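Long-range contacts in putative adenosine kinase (Schistosoma mansoni, PDB 3VAS), which probably catalyses the phosphorylation of adenosine to AMP, as an adenosine kinase of the ribokinase-like pfkB family: residues A[224-228]-A[247-251]; A[244-248]-A[257-261]; A[263-267]-A[277-281]. One frame throughout, in Å; residues are numbered along the deposited sequence.

All three contacts lie within a single pfkB-family chain, on the same side of its centre. Contact 1 pairs helix 224-231 with the C-terminal end of helix 241-250, contact 2 packs that helix on helix 257-267, and contact 3 sets residues 263-267 of helix 257-267 against the start of strand 279-284. Along the chain, contacts 1 and 2 overlap at residues 247-248, and contact 3 follows both in series. The centres of contact 1 and contact 2 are about 10 Å apart. Contact 3 has its centre about 12 Å from that of contact 2 and about 14 Å from that of contact 1. Tyr247 belongs to contacts 1 and 2 and touches Tyr264 and Ile265 of contact 3, so the helices form one continuous layer of packing beside the strands.

Contact 1 (A[224-228]-A[247-251]); sequences TKEVD and YGEVH
Asp228 faces Tyr247 and His251 across a helix-helix contact of the ribokinase fold, each of its carboxylate oxygens taking one partner. His251 NE2 donates to Asp228 OD2 at 2.8 Å in a nearly straight bond (177°), received on the syn lone pair and lying in the imidazole plane. The carboxylate plane is nevertheless turned 54° from that ring. Tyr247 OH donates to Asp228 OD1 at 2.6 Å, also on the syn side but well out of the carboxylate plane. His251 ND1 donates to Tyr247 O at 2.7 Å, just where the helix ends. Because both His251 nitrogens act as donors, one of them to the carboxylate of Asp228, the imidazole would be expected to favour its protonated form. The two bonds also fix its rotation, and it lies stacked on the phenol, CE1 over the centre of the Tyr247 ring. Beside the polar group, Thr224 and Val250 reach for each other tip to tip, while Thr224 OG1 is hydrogen-bonded to Ser220 O. Chi1 of -42° puts OG1 beside the backbone N and CG2 anti to it, with Thr224 CG2 3.7 Å from His251 CE1. Val227 CG1 sits at the tyrosine's edge, 4.1 Å from Tyr247 CE1.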
ATOM      1  N   THR A 224     -15.620  -2.043  -7.038  1.00 26.10           N
ATOM      2  CA  THR A 224     -16.351  -1.214  -6.094  1.00 24.18           C
ATOM      3  C   THR A 224     -16.919  -2.050  -4.953  1.00 23.99           C
ATOM      4  O   THR A 224     -16.785  -1.677  -3.793  1.00 24.27           O
ATOM      5  CB  THR A 224     -17.502  -0.463  -6.794  1.00 23.81           C
ATOM      6  OG1 THR A 224     -17.053   0.031  -8.062  1.00 25.58           O
ATOM      7  CG2 THR A 224     -17.982   0.690  -5.941  1.00 21.23           C
ATOM      8  N   LYS A 225     -17.546  -3.176  -5.291  1.00 25.26           N
ATOM      9  CA  LYS A 225     -18.127  -4.079  -4.294  1.00 24.88           C
ATOM     10  C   LYS A 225     -17.094  -4.471  -3.244  1.00 22.88           C
ATOM     11  O   LYS A 225     -17.359  -4.384  -2.048  1.00 25.40           O
ATOM     12  CB  LYS A 225     -18.728  -5.326  -4.976  1.00 25.66           C
ATOM     13  CG  LYS A 225     -19.327  -6.398  -4.046  1.00 25.60           C
ATOM     14  CD  LYS A 225     -18.270  -7.416  -3.569  1.00 29.84           C
ATOM     15  CE  LYS A 225     -18.752  -8.861  -3.655  1.00 33.00           C
ATOM     16  NZ  LYS A 225     -18.499  -9.466  -4.987  1.00 29.80           N
ATOM     17  N   GLU A 226     -15.917  -4.900  -3.696  1.00 21.65           N
ATOM     18  CA  GLU A 226     -14.857  -5.341  -2.787  1.00 23.13           C
ATOM     19  C   GLU A 226     -14.298  -4.198  -1.931  1.00 23.79           C
ATOM     20  O   GLU A 226     -13.999  -4.390  -0.747  1.00 19.58           O
ATOM     21  CB  GLU A 226     -13.716  -6.023  -3.552  1.00 23.18           C
ATOM     22  CG  GLU A 226     -14.072  -7.368  -4.204  1.00 28.48           C
ATOM     23  CD  GLU A 226     -14.483  -7.230  -5.665  1.00 30.90           C
ATOM     24  OE1 GLU A 226     -14.973  -6.148  -6.051  1.00 31.96           O
ATOM     25  OE2 GLU A 226     -14.305  -8.199  -6.432  1.00 33.19           O
ATOM     26  N   VAL A 227     -14.138  -3.017  -2.528  1.00 22.74           N
ATOM     27  CA  VAL A 227     -13.629  -1.866  -1.783  1.00 21.74           C
ATOM     28  C   VAL A 227     -14.594  -1.493  -0.658  1.00 21.82           C
ATOM     29  O   VAL A 227     -14.183  -1.292   0.486  1.00 24.14           O
ATOM     30  CB  VAL A 227     -13.380  -0.634  -2.690  1.00 21.32           C
ATOM     31  CG1 VAL A 227     -13.046   0.601  -1.842  1.00 17.87           C
ATOM     32  CG2 VAL A 227     -12.264  -0.918  -3.700  1.00 16.45           C
ATOM     33  N   ASP A 228     -15.880  -1.422  -0.979  1.00 22.45           N
ATOM     34  CA  ASP A 228     -16.874  -1.038   0.015  1.00 27.47           C
ATOM     35  C   ASP A 228     -17.029  -2.100   1.091  1.00 28.81           C
ATOM     36  O   ASP A 228     -17.283  -1.783   2.252  1.00 29.20           O
ATOM     37  CB  ASP A 228     -18.223  -0.734  -0.638  1.00 31.75           C
ATOM     38  CG  ASP A 228     -18.258   0.636  -1.286  1.00 33.73           C
ATOM     39  OD1 ASP A 228     -17.348   1.451  -1.010  1.00 31.31           O
ATOM     40  OD2 ASP A 228     -19.200   0.898  -2.063  1.00 33.87           O
ATOM     41  N   TYR A 247     -13.536   7.133  -6.546  1.00 25.04           N
ATOM     42  CA  TYR A 247     -14.501   6.546  -5.621  1.00 19.53           C
ATOM     43  C   TYR A 247     -15.784   7.367  -5.610  1.00 22.52           C
ATOM     44  O   TYR A 247     -16.894   6.821  -5.675  1.00 22.93           O
ATOM     45  CB  TYR A 247     -13.916   6.491  -4.208  1.00 18.61           C
ATOM     46  CG  TYR A 247     -14.814   5.834  -3.181  1.00 21.42           C
ATOM     47  CD1 TYR A 247     -14.617   4.509  -2.807  1.00 21.28           C
ATOM     48  CD2 TYR A 247     -15.850   6.536  -2.575  1.00 22.73           C
ATOM     49  CE1 TYR A 247     -15.429   3.904  -1.868  1.00 23.23           C
ATOM     50  CE2 TYR A 247     -16.673   5.933  -1.637  1.00 25.51           C
ATOM     51  CZ  TYR A 247     -16.455   4.619  -1.287  1.00 26.38           C
ATOM     52  OH  TYR A 247     -17.266   4.016  -0.353  1.00 31.54           O
ATOM     53  N   GLY A 248     -15.622   8.684  -5.518  1.00 22.11           N
ATOM     54  CA  GLY A 248     -16.747   9.593  -5.461  1.00 25.49           C
ATOM     55  C   GLY A 248     -17.630   9.504  -6.689  1.00 30.36           C
ATOM     56  O   GLY A 248     -18.854   9.414  -6.571  1.00 32.86           O
ATOM     57  N   GLU A 249     -17.010   9.527  -7.866  1.00 31.32           N
ATOM     58  CA  GLU A 249     -17.759   9.453  -9.117  1.00 37.23           C
ATOM     59  C   GLU A 249     -18.601   8.181  -9.196  1.00 35.90           C
ATOM     60  O   GLU A 249     -19.787   8.229  -9.538  1.00 36.97           O
ATOM     61  CB  GLU A 249     -16.825   9.527 -10.324  1.00 43.27           C
ATOM     62  CG  GLU A 249     -17.557   9.320 -11.646  1.00 52.07           C
ATOM     63  CD  GLU A 249     -16.650   9.411 -12.855  1.00 58.55           C
ATOM     64  OE1 GLU A 249     -17.180   9.444 -13.988  1.00 64.01           O
ATOM     65  OE2 GLU A 249     -15.414   9.444 -12.676  1.00 58.70           O
ATOM     66  N   VAL A 250     -17.982   7.052  -8.871  1.00 31.05           N
ATOM     67  CA  VAL A 250     -18.667   5.764  -8.902  1.00 36.03           C
ATOM     68  C   VAL A 250     -19.868   5.740  -7.949  1.00 34.89           C
ATOM     69  O   VAL A 250     -20.838   5.021  -8.180  1.00 33.92           O
ATOM     70  CB  VAL A 250     -17.690   4.602  -8.592  1.00 37.63           C
ATOM     71  CG1 VAL A 250     -18.420   3.277  -8.523  1.00 38.91           C
ATOM     72  CG2 VAL A 250     -16.606   4.544  -9.649  1.00 39.91           C
ATOM     73  N   HIS A 251     -19.817   6.554  -6.898  1.00 33.00           N
ATOM     74  CA  HIS A 251     -20.903   6.589  -5.920  1.00 31.84           C
ATOM     75  C   HIS A 251     -21.899   7.731  -6.124  1.00 30.42           C
ATOM     76  O   HIS A 251     -22.773   7.952  -5.288  1.00 34.59           O
ATOM     77  CB  HIS A 251     -20.350   6.606  -4.491  1.00 29.28           C
ATOM     78  CG  HIS A 251     -19.687   5.325  -4.093  1.00 29.65           C
ATOM     79  ND1 HIS A 251     -18.410   4.993  -4.492  1.00 28.44           N
ATOM     80  CD2 HIS A 251     -20.132   4.284  -3.352  1.00 30.27           C
ATOM     81  CE1 HIS A 251     -18.093   3.807  -4.006  1.00 26.21           C
ATOM     82  NE2 HIS A 251     -19.120   3.356  -3.309  1.00 28.84           N
TER

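Contact 2 (A[244-248]-A[257-261]); sequences AEAYG and TVHAT
Thr257 meets Gly248 and Glu245 at the start of helix 257-267. Its methyl, Thr257 CG2, stands anti to the backbone N and lies 3.7 Å from Gly248 CA, while Thr257 OG1 turns back to Leu253 O. The Glu245 side chain, bent at chi2 (92°), crosses that of Thr257 at about a right angle, with Glu245 OE2 3.5 Å from Thr257 CB. Val258 divides its two methyls between different neighbours: Val258 CG1 packs on Ala244 CB at 4.1 Å, and CG2 touches the carboxylate of Glu245. One turn on from Thr257, Thr261 buries more surface in the contact than any other residue. Thr261 OG1 has two carbonyls within hydrogen-bonding range, Ala244 O across the contact at 3.0 Å and Thr257 O in its own helix at 2.9 Å, and its single proton is not settled between them. Thr261 OG1 is also 3.3 Å from Gly248 CA, evidence of close approach at a residue without a side chain. Thr261 CG2 comes obliquely to Tyr247 CD2 at 3.5 Å. Ala244 and Gly248 thus face the two threonines where the short helical segments pass 8.4 Å apart at a crossing angle of 77°, a steep packing of two consecutive helices within the ribokinase-like alpha/beta fold.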
ATOM      1  N   ALA A 244      -9.945   9.159  -4.273  1.00 19.74           N
ATOM      2  CA  ALA A 244     -11.152   9.733  -3.706  1.00 23.79           C
ATOM      3  C   ALA A 244     -12.073  10.203  -4.831  1.00 25.17           C
ATOM      4  O   ALA A 244     -13.287  10.006  -4.777  1.00 25.26           O
ATOM      5  CB  ALA A 244     -10.802  10.893  -2.776  1.00 18.20           C
ATOM      6  N   GLU A 245     -11.477  10.807  -5.856  1.00 26.00           N
ATOM      7  CA  GLU A 245     -12.224  11.298  -7.011  1.00 32.48           C
ATOM      8  C   GLU A 245     -12.909  10.148  -7.753  1.00 30.23           C
ATOM      9  O   GLU A 245     -14.089  10.229  -8.083  1.00 32.33           O
ATOM     10  CB  GLU A 245     -11.297  12.054  -7.963  1.00 40.99           C
ATOM     11  CG  GLU A 245     -11.992  13.117  -8.795  1.00 52.65           C
ATOM     12  CD  GLU A 245     -11.954  14.485  -8.137  1.00 60.42           C
ATOM     13  OE1 GLU A 245     -10.868  14.886  -7.668  1.00 62.13           O
ATOM     14  OE2 GLU A 245     -13.007  15.157  -8.090  1.00 64.19           O
ATOM     15  N   ALA A 246     -12.170   9.073  -8.000  1.00 27.18           N
ATOM     16  CA  ALA A 246     -12.732   7.925  -8.700  1.00 25.88           C
ATOM     17  C   ALA A 246     -13.794   7.238  -7.848  1.00 27.05           C
ATOM     18  O   ALA A 246     -14.829   6.819  -8.359  1.00 25.38           O
ATOM     19  CB  ALA A 246     -11.640   6.952  -9.093  1.00 22.67           C
ATOM     20  N   TYR A 247     -13.536   7.133  -6.546  1.00 25.04           N
ATOM     21  CA  TYR A 247     -14.501   6.546  -5.621  1.00 19.53           C
ATOM     22  C   TYR A 247     -15.784   7.367  -5.610  1.00 22.52           C
ATOM     23  O   TYR A 247     -16.894   6.821  -5.675  1.00 22.93           O
ATOM     24  CB  TYR A 247     -13.916   6.491  -4.208  1.00 18.61           C
ATOM     25  CG  TYR A 247     -14.814   5.834  -3.181  1.00 21.42           C
ATOM     26  CD1 TYR A 247     -14.617   4.509  -2.807  1.00 21.28           C
ATOM     27  CD2 TYR A 247     -15.850   6.536  -2.575  1.00 22.73           C
ATOM     28  CE1 TYR A 247     -15.429   3.904  -1.868  1.00 23.23           C
ATOM     29  CE2 TYR A 247     -16.673   5.933  -1.637  1.00 25.51           C
ATOM     30  CZ  TYR A 247     -16.455   4.619  -1.287  1.00 26.38           C
ATOM     31  OH  TYR A 247     -17.266   4.016  -0.353  1.00 31.54           O
ATOM     32  N   GLY A 248     -15.622   8.684  -5.518  1.00 22.11           N
ATOM     33  CA  GLY A 248     -16.747   9.593  -5.461  1.00 25.49           C
ATOM     34  C   GLY A 248     -17.630   9.504  -6.689  1.00 30.36           C
ATOM     35  O   GLY A 248     -18.854   9.414  -6.571  1.00 32.86           O
ATOM     36  N   THR A 257     -16.511  16.520  -4.468  1.00 39.45           N
ATOM     37  CA  THR A 257     -16.246  15.086  -4.534  1.00 35.42           C
ATOM     38  C   THR A 257     -15.285  14.548  -3.471  1.00 33.27           C
ATOM     39  O   THR A 257     -15.589  13.551  -2.814  1.00 33.45           O
ATOM     40  CB  THR A 257     -15.773  14.665  -5.944  1.00 32.93           C
ATOM     41  OG1 THR A 257     -16.669  15.202  -6.928  1.00 36.94           O
ATOM     42  CG2 THR A 257     -15.750  13.151  -6.069  1.00 31.87           C
ATOM     43  N   VAL A 258     -14.145  15.209  -3.290  1.00 28.61           N
ATOM     44  CA  VAL A 258     -13.124  14.696  -2.380  1.00 29.60           C
ATOM     45  C   VAL A 258     -13.550  14.765  -0.908  1.00 26.94           C
ATOM     46  O   VAL A 258     -13.401  13.788  -0.175  1.00 24.66           O
ATOM     47  CB  VAL A 258     -11.755  15.376  -2.593  1.00 29.46           C
ATOM     48  CG1 VAL A 258     -10.735  14.805  -1.632  1.00 25.88           C
ATOM     49  CG2 VAL A 258     -11.291  15.183  -4.035  1.00 29.47           C
ATOM     50  N   HIS A 259     -14.090  15.907  -0.490  1.00 24.61           N
ATOM     51  CA  HIS A 259     -14.665  16.041   0.847  1.00 28.11           C
ATOM     52  C   HIS A 259     -15.847  15.090   1.045  1.00 30.91           C
ATOM     53  O   HIS A 259     -15.953  14.427   2.077  1.00 31.52           O
ATOM     54  CB  HIS A 259     -15.110  17.484   1.111  1.00 30.55           C
ATOM     55  CG  HIS A 259     -13.976  18.434   1.347  1.00 36.59           C
ATOM     56  ND1 HIS A 259     -13.725  19.002   2.578  1.00 39.75           N
ATOM     57  CD2 HIS A 259     -13.026  18.914   0.510  1.00 38.24           C
ATOM     58  CE1 HIS A 259     -12.671  19.794   2.489  1.00 39.00           C
ATOM     59  NE2 HIS A 259     -12.229  19.761   1.245  1.00 40.64           N
ATOM     60  N   ALA A 260     -16.730  15.027   0.052  1.00 31.16           N
ATOM     61  CA  ALA A 260     -17.889  14.139   0.112  1.00 29.87           C
ATOM     62  C   ALA A 260     -17.479  12.670   0.248  1.00 27.07           C
ATOM     63  O   ALA A 260     -18.107  11.910   0.981  1.00 26.94           O
ATOM     64  CB  ALA A 260     -18.783  14.335  -1.110  1.00 26.79           C
ATOM     65  N   THR A 261     -16.421  12.281  -0.455  1.00 25.84           N
ATOM     66  CA  THR A 261     -15.918  10.912  -0.378  1.00 25.87           C
ATOM     67  C   THR A 261     -15.402  10.595   1.022  1.00 27.32           C
ATOM     68  O   THR A 261     -15.667   9.519   1.563  1.00 25.62           O
ATOM     69  CB  THR A 261     -14.797  10.662  -1.410  1.00 25.88           C
ATOM     70  OG1 THR A 261     -15.343  10.701  -2.734  1.00 28.89           O
ATOM     71  CG2 THR A 261     -14.141   9.307  -1.182  1.00 25.68           C
TER

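Contact 3 (A[263-267]-A[277-281]); sequences RYIAD and KRLVI
Arg278 meets the carbonyl of Ile265 with the edge of its guanidinium. Arg278 NE donates to Ile265 O at 2.9 Å, with an N-H...O angle of 142°, and NH2 probably forms a second bond to the same oxygen, although the position of NH2 is less certain. The NE donor is tilted 29° from the carbonyl plane of Ile265, and the oxygen itself lies somewhat off the guanidinium plane. A bend at chi3 (52°), following an extended start to the side chain, brings the group round to this carbonyl near the end of helix 257-267.

Alongside, Val280 supplies the apolar half of the contact. Val280 CG2 touches Ile265 CG2 at 3.7 Å and Ala266 CB at the same 3.7 Å, and also presses against the backbone, 3.6 Å from Ala266 N. The Ile265 and Val280 side chains cross at about a right angle. Arg278 and Val280 both direct their CB toward the helix, whereas the CB of Leu279 between them points away from it, and its side chain touches Phe326 of helix 318-330, the alternation expected along an extended chain.

Further out, Phe270 makes a cation-pi contact with Arg278, and Ser294 holds the backbone of Arg278 in place. On the helix, Arg263 NH1 forms a salt bridge with Asp267 OD1 at 3.1 Å, one turn along. Val280 against Ile265 and Ala266, together with the hydrogen bond from Arg263 NH2 to Thr292 OG1 of strand 287-293, packs helix 257-267 on the strands of the ribokinase-like fold. Chemically, the buried guanidinium offers one carbonyl oxygen two N-H groups, the NE bond bent and the NH2 bond less sure, and its positive charge would be expected to polarise that carbonyl.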
ATOM      1  N   ARG A 263     -16.283  11.977   3.850  1.00 27.50           N
ATOM      2  CA  ARG A 263     -17.465  11.880   4.701  1.00 28.46           C
ATOM      3  C   ARG A 263     -18.196  10.554   4.480  1.00 28.01           C
ATOM      4  O   ARG A 263     -18.565   9.866   5.434  1.00 27.30           O
ATOM      5  CB  ARG A 263     -18.393  13.069   4.422  1.00 33.02           C
ATOM      6  CG  ARG A 263     -19.777  13.014   5.069  1.00 36.36           C
ATOM      7  CD  ARG A 263     -19.704  12.870   6.580  1.00 39.01           C
ATOM      8  NE  ARG A 263     -18.734  13.770   7.188  1.00 42.50           N
ATOM      9  CZ  ARG A 263     -17.961  13.443   8.220  1.00 41.03           C
ATOM     10  NH1 ARG A 263     -18.041  12.234   8.759  1.00 37.60           N
ATOM     11  NH2 ARG A 263     -17.104  14.328   8.708  1.00 42.18           N
ATOM     12  N   TYR A 264     -18.388  10.199   3.216  1.00 27.34           N
ATOM     13  CA  TYR A 264     -19.102   8.978   2.860  1.00 28.84           C
ATOM     14  C   TYR A 264     -18.406   7.725   3.393  1.00 27.38           C
ATOM     15  O   TYR A 264     -19.046   6.856   3.983  1.00 29.27           O
ATOM     16  CB  TYR A 264     -19.268   8.888   1.342  1.00 29.03           C
ATOM     17  CG  TYR A 264     -20.103   7.718   0.874  1.00 28.92           C
ATOM     18  CD1 TYR A 264     -21.471   7.859   0.659  1.00 31.45           C
ATOM     19  CD2 TYR A 264     -19.521   6.478   0.630  1.00 25.68           C
ATOM     20  CE1 TYR A 264     -22.238   6.790   0.217  1.00 33.70           C
ATOM     21  CE2 TYR A 264     -20.278   5.407   0.194  1.00 29.35           C
ATOM     22  CZ  TYR A 264     -21.635   5.568  -0.015  1.00 33.46           C
ATOM     23  OH  TYR A 264     -22.388   4.502  -0.449  1.00 35.34           O
ATOM     24  N   ILE A 265     -17.097   7.635   3.179  1.00 24.02           N
ATOM     25  CA  ILE A 265     -16.325   6.480   3.627  1.00 24.25           C
ATOM     26  C   ILE A 265     -16.317   6.369   5.151  1.00 25.80           C
ATOM     27  O   ILE A 265     -16.449   5.279   5.708  1.00 26.88           O
ATOM     28  CB  ILE A 265     -14.877   6.525   3.092  1.00 24.05           C
ATOM     29  CG1 ILE A 265     -14.873   6.353   1.570  1.00 22.24           C
ATOM     30  CG2 ILE A 265     -14.018   5.449   3.753  1.00 18.23           C
ATOM     31  CD1 ILE A 265     -13.476   6.266   0.973  1.00 19.05           C
ATOM     32  N   ALA A 266     -16.172   7.506   5.820  1.00 25.68           N
ATOM     33  CA  ALA A 266     -16.177   7.550   7.279  1.00 27.36           C
ATOM     34  C   ALA A 266     -17.504   7.077   7.867  1.00 30.06           C
ATOM     35  O   ALA A 266     -17.534   6.470   8.937  1.00 32.58           O
ATOM     36  CB  ALA A 266     -15.862   8.964   7.764  1.00 22.61           C
ATOM     37  N   ASP A 267     -18.597   7.355   7.162  1.00 28.74           N
ATOM     38  CA  ASP A 267     -19.931   7.088   7.695  1.00 32.73           C
ATOM     39  C   ASP A 267     -20.528   5.742   7.292  1.00 32.84           C
ATOM     40  O   ASP A 267     -21.597   5.378   7.779  1.00 37.54           O
ATOM     41  CB  ASP A 267     -20.904   8.211   7.317  1.00 35.56           C
ATOM     42  CG  ASP A 267     -20.575   9.521   7.997  1.00 40.74           C
ATOM     43  OD1 ASP A 267     -19.674   9.545   8.864  1.00 42.54           O
ATOM     44  OD2 ASP A 267     -21.235  10.528   7.674  1.00 43.17           O
ATOM     45  N   LYS A 277     -15.980   3.919  15.637  1.00 43.55           N
ATOM     46  CA  LYS A 277     -15.268   5.012  14.984  1.00 43.17           C
ATOM     47  C   LYS A 277     -14.365   4.527  13.845  1.00 40.55           C
ATOM     48  O   LYS A 277     -13.523   3.646  14.040  1.00 43.14           O
ATOM     49  CB  LYS A 277     -14.444   5.778  16.022  1.00 46.54           C
ATOM     50  CG  LYS A 277     -13.364   6.672  15.446  1.00 50.31           C
ATOM     51  CD  LYS A 277     -12.675   7.469  16.553  1.00 57.95           C
ATOM     52  CE  LYS A 277     -11.493   8.258  16.016  1.00 60.90           C
ATOM     53  NZ  LYS A 277     -10.949   9.208  17.027  1.00 64.60           N
ATOM     54  N   ARG A 278     -14.546   5.094  12.656  1.00 31.70           N
ATOM     55  CA  ARG A 278     -13.617   4.849  11.558  1.00 28.69           C
ATOM     56  C   ARG A 278     -12.913   6.133  11.156  1.00 27.54           C
ATOM     57  O   ARG A 278     -13.553   7.164  10.982  1.00 27.88           O
ATOM     58  CB  ARG A 278     -14.310   4.245  10.334  1.00 26.92           C
ATOM     59  CG  ARG A 278     -13.358   4.100   9.142  1.00 25.96           C
ATOM     60  CD  ARG A 278     -13.898   3.169   8.068  1.00 28.95           C
ATOM     61  NE  ARG A 278     -15.241   3.542   7.676  1.00 36.07           N
ATOM     62  CZ  ARG A 278     -16.323   2.813   7.911  1.00 34.70           C
ATOM     63  NH1 ARG A 278     -16.231   1.644   8.527  1.00 33.06           N
ATOM     64  NH2 ARG A 278     -17.499   3.266   7.519  1.00 34.23           N
ATOM     65  N   LEU A 279     -11.596   6.055  11.001  1.00 21.89           N
ATOM     66  CA  LEU A 279     -10.787   7.206  10.628  1.00 22.13           C
ATOM     67  C   LEU A 279     -10.460   7.175   9.136  1.00 19.92           C
ATOM     68  O   LEU A 279     -10.053   6.143   8.605  1.00 19.17           O
ATOM     69  CB  LEU A 279      -9.498   7.222  11.456  1.00 24.30           C
ATOM     70  CG  LEU A 279      -8.530   8.375  11.197  1.00 26.90           C
ATOM     71  CD1 LEU A 279      -9.188   9.697  11.555  1.00 27.70           C
ATOM     72  CD2 LEU A 279      -7.232   8.180  11.974  1.00 26.92           C
ATOM     73  N   VAL A 280     -10.645   8.304   8.459  1.00 19.75           N
ATOM     74  CA  VAL A 280     -10.344   8.394   7.033  1.00 18.70           C
ATOM     75  C   VAL A 280      -9.324   9.500   6.778  1.00 23.30           C
ATOM     76  O   VAL A 280      -9.468  10.617   7.274  1.00 19.32           O
ATOM     77  CB  VAL A 280     -11.626   8.643   6.203  1.00 27.15           C
ATOM     78  CG1 VAL A 280     -11.309   8.671   4.715  1.00 18.02           C
ATOM     79  CG2 VAL A 280     -12.670   7.571   6.509  1.00 19.24           C
ATOM     80  N   ILE A 281      -8.281   9.178   6.019  1.00 20.72           N
ATOM     81  CA  ILE A 281      -7.216  10.133   5.730  1.00 20.33           C
ATOM     82  C   ILE A 281      -6.972  10.175   4.230  1.00 23.75           C
ATOM     83  O   ILE A 281      -6.610   9.169   3.625  1.00 26.87           O
ATOM     84  CB  ILE A 281      -5.900   9.746   6.440  1.00 18.40           C
ATOM     85  CG1 ILE A 281      -6.121   9.623   7.949  1.00 18.65           C
ATOM     86  CG2 ILE A 281      -4.787  10.743   6.111  1.00 17.98           C
ATOM     87  CD1 ILE A 281      -4.901   9.146   8.725  1.00 18.97           C
TER